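Local coordinates for archeaosine synthase QueF-Like (PDB 5K0P), which converts the nitrile of preQ0-modified tRNA to the formamidine of archaeosine with free ammonium, working as a tunnel-fold homodecamer, at residues A[66-69]-A[70-74]. Sequence-based numbering, arbitrary orientation.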
loop_
_atom_site.group_PDB
_atom_site.type_symbol
_atom_site.label_atom_id
_atom_site.label_comp_id
_atom_site.label_asym_id
_atom_site.label_seq_id
_atom_site.Cartn_x
_atom_site.Cartn_y
_atom_site.Cartn_z
ATOM N N ALA A 66 16.714 2.951 -24.257
ATOM C CA ALA A 66 15.659 3.991 -24.158
ATOM C C ALA A 66 15.623 4.911 -25.378
ATOM O O ALA A 66 14.525 5.214 -25.957
ATOM C CB ALA A 66 15.827 4.849 -22.857
ATOM N N VAL A 67 16.824 5.301 -25.802
ATOM C CA VAL A 67 16.992 6.179 -26.961
ATOM C C VAL A 67 16.614 5.460 -28.282
ATOM O O VAL A 67 15.919 6.004 -29.119
ATOM C CB VAL A 67 18.395 6.772 -27.011
ATOM C CG1 VAL A 67 18.535 7.603 -28.228
ATOM C CG2 VAL A 67 18.653 7.596 -25.766
ATOM N N ASP A 68 17.008 4.208 -28.409
ATOM C CA ASP A 68 16.685 3.424 -29.595
ATOM C C ASP A 68 15.165 3.240 -29.743
ATOM O O ASP A 68 14.626 3.387 -30.830
ATOM C CB ASP A 68 17.387 2.065 -29.557
ATOM C CG ASP A 68 17.292 1.357 -30.848
ATOM O OD1 ASP A 68 17.837 1.864 -31.838
ATOM O OD2 ASP A 68 16.637 0.337 -30.888
ATOM N N LEU A 69 14.495 2.936 -28.643
ATOM C CA LEU A 69 13.062 2.719 -28.648
ATOM C C LEU A 69 12.353 4.058 -28.966
ATOM O O LEU A 69 11.391 4.060 -29.684
ATOM C CB LEU A 69 12.593 2.097 -27.295
ATOM C CG LEU A 69 11.071 1.787 -27.145
ATOM C CD1 LEU A 69 10.598 0.866 -28.264
ATOM C CD2 LEU A 69 10.733 1.133 -25.790
ATOM N N LEU A 70 12.836 5.175 -28.455
ATOM C CA LEU A 70 12.311 6.524 -28.860
ATOM C C LEU A 70 12.335 6.754 -30.323
ATOM O O LEU A 70 11.324 7.254 -30.935
ATOM C CB LEU A 70 13.089 7.619 -28.157
ATOM C CG LEU A 70 12.520 9.008 -28.423
ATOM C CD1 LEU A 70 12.172 9.751 -27.162
ATOM C CD2 LEU A 70 13.530 9.816 -29.177
ATOM N N GLU A 71 13.484 6.350 -30.904
ATOM C CA GLU A 71 13.703 6.501 -32.329
ATOM C C GLU A 71 12.777 5.565 -33.067
ATOM O O GLU A 71 12.228 6.018 -34.079
ATOM C CB GLU A 71 15.165 6.372 -32.760
ATOM C CG GLU A 71 16.013 7.617 -32.443
ATOM C CD GLU A 71 15.426 8.987 -33.001
ATOM O OE1 GLU A 71 14.940 9.148 -34.175
ATOM O OE2 GLU A 71 15.449 9.962 -32.228
ATOM N N LYS A 72 12.525 4.345 -32.552
ATOM C CA LYS A 72 11.547 3.478 -33.176
ATOM C C LYS A 72 10.148 4.044 -33.219
ATOM O O LYS A 72 9.440 3.949 -34.268
ATOM C CB LYS A 72 11.485 2.137 -32.487
ATOM C CG LYS A 72 12.596 1.262 -32.981
ATOM C CD LYS A 72 12.954 0.228 -31.963
ATOM C CE LYS A 72 14.111 -0.614 -32.456
ATOM N NZ LYS A 72 13.511 -1.859 -32.881
ATOM N N VAL A 73 9.737 4.627 -32.087
ATOM C CA VAL A 73 8.390 5.172 -31.975
ATOM C C VAL A 73 8.260 6.435 -32.837
ATOM O O VAL A 73 7.254 6.614 -33.491
ATOM C CB VAL A 73 7.985 5.474 -30.520
ATOM C CG1 VAL A 73 6.588 6.138 -30.473
ATOM C CG2 VAL A 73 8.006 4.198 -29.709
ATOM N N LYS A 74 9.271 7.269 -32.872
ATOM C CA LYS A 74 9.170 8.453 -33.690
ATOM C C LYS A 74 9.075 8.073 -35.139
ATOM O O LYS A 74 8.334 8.724 -35.905
ATOM C CB LYS A 74 10.373 9.354 -33.542
ATOM C CG LYS A 74 10.310 10.253 -32.338
ATOM C CD LYS A 74 11.636 10.910 -32.068
ATOM C CE LYS A 74 12.069 11.911 -33.147
ATOM N NZ LYS A 74 11.218 13.108 -32.938
#
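L70 donates its backbone N-H to A66 O at 3.0 Å, the first of five successive i to i+4 bonds that mark 66-74 as regular alpha-helix. Its CB also rests 3.4 Å from V67 O, while the rest of the side chain leads away from the preceding turn. E71 N bonds to V67 O, and chi1 of E71 (-76°), which sets CG beside the backbone N, puts that CG 3.7 Å from V67 O before the bend at chi2 turns the rest away.

K72 N reaches D68 O at 2.9 Å, and the two side chains then meet across one turn. With CG anti to its carbonyl carbon (chi1 -81°), K72 runs back over D68 O, and its CE comes within 3.1 Å of D68 OD2. The bend at chi4 takes the ammonium aside: K72 NZ lies 4.3 Å from D68 OD2, too far for a salt bridge, so any attraction between the charges is probably weak. D68 OD2 is hydrogen-bonded with Y55 OH and has a weak, long ion pair with R58 NH1; K72 NZ makes a weak hydrogen bond with S54 OG. Cutting K72 back to an alanine is likely to take one positive charge from near the D68 carboxylate and lose the methylenes packed on it, M51 and Y55.

V73 N continues the series on L69 O with an N-H...O angle of 157°. V73 CG2 sits 3.4 Å from L69 O and 4.5 Å from L69 CD1, a loose apolar contact.

These turns belong to helix 62-77, which lies against the antiparallel sheet of the tunnel fold. A66, L69, L70 and V73 touch strand 81-90, and A66, V67 and L70 strand 93-102; L69, K72 and V73 also pack on M51 of helix 45-53, with V73 close to substrate-binding L43, while V67 meets S7 of a neighbouring subunit.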